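Local coordinates for protein esterase D (Lactobacillus rhamnosus, PDB 3DLT) that probably hydrolyses carboxylic esters as a serine hydrolase with the alpha/beta-hydrolase fold, at residues 24-29 / 83-88. Numbering follows the deposited sequence.
Sequences GVVLLH and AAVAHM
V26 sets its two methyls into the helix face made by A84, V85 and M88; the side-chain packing is apolar, partly against backbone, and no hydrogen bond joins the two segments. V26 CG1 stands opposite its own backbone N and reaches A84, 4.1 Å from A84 CB. V26 CG2, beside that N, lies over the backbone of A84 and V85, 3.7 Å from the carbonyl O of A84. The same methyl, V26 CG2, packs 3.6 Å from M88 CG. V26 and M88 pass alongside each other in opposite directions.

Bent at chi2 (-66°) and chi3 (-84°), the M88 chain folds its terminal methyl against the G24-V25 backbone. M88 CE lies 3.7 Å from G24 CA and 3.6 Å from V25 N. G24 has no side chain, and the methyl takes the place where a CB would point.

Residues 83-88, near the end of helix 74-89, run nearly antiparallel to strand 24-28, at 166°, the axes of the two segments 8.5 Å apart. Helix 74-89 belongs to the beta-alpha-beta crossover linking parallel strands 51-54 and 94-99, and passes over strand 23-28 between them, away from the probable catalytic residues. Y53 touches A84 and M88, while V95 and V97 meet M88 and V85. On the other face, V25 and L27 meet L45 of helix 39-47, so helices cover the strand on both faces, as in the alpha/beta/alpha layers of the alpha/beta-hydrolase fold.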
loop_
_atom_site.group_PDB
_atom_site.type_symbol
_atom_site.label_atom_id
_atom_site.label_comp_id
_atom_site.label_asym_id
_atom_site.label_seq_id
_atom_site.Cartn_x
_atom_site.Cartn_y
_atom_site.Cartn_z
ATOM N N GLY A 24 -17.225 -2.488 -2.593
ATOM C CA GLY A 24 -15.984 -3.262 -2.693
ATOM C C GLY A 24 -14.772 -2.428 -2.331
ATOM O O GLY A 24 -14.781 -1.198 -2.445
ATOM N N VAL A 25 -13.693 -3.097 -1.925
ATOM C CA VAL A 25 -12.506 -2.412 -1.465
ATOM C C VAL A 25 -11.281 -3.123 -2.043
ATOM O O VAL A 25 -11.197 -4.328 -1.967
ATOM C CB VAL A 25 -12.409 -2.357 0.086
ATOM C CG1 VAL A 25 -11.202 -1.508 0.506
ATOM C CG2 VAL A 25 -13.682 -1.755 0.696
ATOM N N VAL A 26 -10.410 -2.346 -2.689
ATOM C CA VAL A 26 -9.110 -2.784 -3.167
ATOM C C VAL A 26 -8.061 -2.368 -2.151
ATOM O O VAL A 26 -8.012 -1.225 -1.715
ATOM C CB VAL A 26 -8.778 -2.139 -4.519
ATOM C CG1 VAL A 26 -7.397 -2.592 -5.023
ATOM C CG2 VAL A 26 -9.851 -2.474 -5.532
ATOM N N LEU A 27 -7.212 -3.329 -1.767
ATOM C CA LEU A 27 -6.160 -3.139 -0.801
ATOM C C LEU A 27 -4.875 -3.528 -1.512
ATOM O O LEU A 27 -4.763 -4.675 -1.956
ATOM C CB LEU A 27 -6.378 -4.115 0.368
ATOM C CG LEU A 27 -7.606 -3.854 1.248
ATOM C CD1 LEU A 27 -7.720 -4.897 2.440
ATOM C CD2 LEU A 27 -7.382 -2.476 1.742
ATOM N N LEU A 28 -3.938 -2.575 -1.596
ATOM C CA LEU A 28 -2.655 -2.737 -2.295
ATOM C C LEU A 28 -1.488 -2.792 -1.316
ATOM O O LEU A 28 -1.303 -1.900 -0.498
ATOM C CB LEU A 28 -2.433 -1.584 -3.269
ATOM C CG LEU A 28 -3.563 -1.277 -4.249
ATOM C CD1 LEU A 28 -3.222 -0.032 -5.069
ATOM C CD2 LEU A 28 -3.874 -2.445 -5.153
ATOM N N HIS A 29 -0.667 -3.835 -1.428
ATOM C CA HIS A 29 0.198 -4.215 -0.327
ATOM C C HIS A 29 1.512 -3.425 -0.287
ATOM O O HIS A 29 1.725 -2.494 -1.078
ATOM C CB HIS A 29 0.407 -5.723 -0.291
ATOM C CG HIS A 29 1.209 -6.288 -1.431
ATOM N ND1 HIS A 29 2.539 -5.985 -1.645
ATOM C CD2 HIS A 29 0.874 -7.196 -2.383
ATOM C CE1 HIS A 29 2.976 -6.654 -2.696
ATOM N NE2 HIS A 29 1.997 -7.416 -3.149
ATOM N N ALA A 83 -5.689 -2.520 -12.869
ATOM C CA ALA A 83 -6.531 -3.638 -13.277
ATOM C C ALA A 83 -7.383 -4.139 -12.113
ATOM O O ALA A 83 -8.521 -4.569 -12.306
ATOM C CB ALA A 83 -5.675 -4.769 -13.821
ATOM N N ALA A 84 -6.806 -4.099 -10.918
ATOM C CA ALA A 84 -7.473 -4.511 -9.690
ATOM C C ALA A 84 -8.649 -3.576 -9.362
ATOM O O ALA A 84 -9.715 -4.031 -8.910
ATOM C CB ALA A 84 -6.458 -4.527 -8.535
ATOM N N VAL A 85 -8.461 -2.282 -9.602
ATOM C CA VAL A 85 -9.558 -1.303 -9.450
ATOM C C VAL A 85 -10.688 -1.566 -10.458
ATOM O O VAL A 85 -11.858 -1.549 -10.094
ATOM C CB VAL A 85 -9.059 0.169 -9.555
ATOM C CG1 VAL A 85 -10.220 1.144 -9.733
ATOM C CG2 VAL A 85 -8.211 0.553 -8.346
ATOM N N ALA A 86 -10.331 -1.804 -11.721
ATOM C CA ALA A 86 -11.294 -2.139 -12.773
ATOM C C ALA A 86 -12.071 -3.429 -12.471
ATOM O O ALA A 86 -13.267 -3.533 -12.771
ATOM C CB ALA A 86 -10.588 -2.236 -14.136
ATOM N N HIS A 87 -11.392 -4.414 -11.891
ATOM C CA HIS A 87 -12.045 -5.662 -11.462
ATOM C C HIS A 87 -13.176 -5.346 -10.480
ATOM O O HIS A 87 -14.266 -5.944 -10.533
ATOM C CB HIS A 87 -10.994 -6.626 -10.842
ATOM C CG HIS A 87 -11.546 -7.927 -10.334
ATOM N ND1 HIS A 87 -11.982 -8.936 -11.165
ATOM C CD2 HIS A 87 -11.679 -8.404 -9.067
ATOM C CE1 HIS A 87 -12.380 -9.966 -10.436
ATOM N NE2 HIS A 87 -12.222 -9.659 -9.157
ATOM N N MET A 88 -12.943 -4.402 -9.588
ATOM C CA MET A 88 -13.939 -4.148 -8.550
ATOM C C MET A 88 -15.019 -3.155 -8.980
ATOM O O MET A 88 -16.176 -3.286 -8.563
ATOM C CB MET A 88 -13.265 -3.714 -7.245
ATOM C CG MET A 88 -12.398 -4.809 -6.640
ATOM S SD MET A 88 -13.292 -6.275 -6.053
ATOM C CE MET A 88 -13.760 -5.705 -4.437
#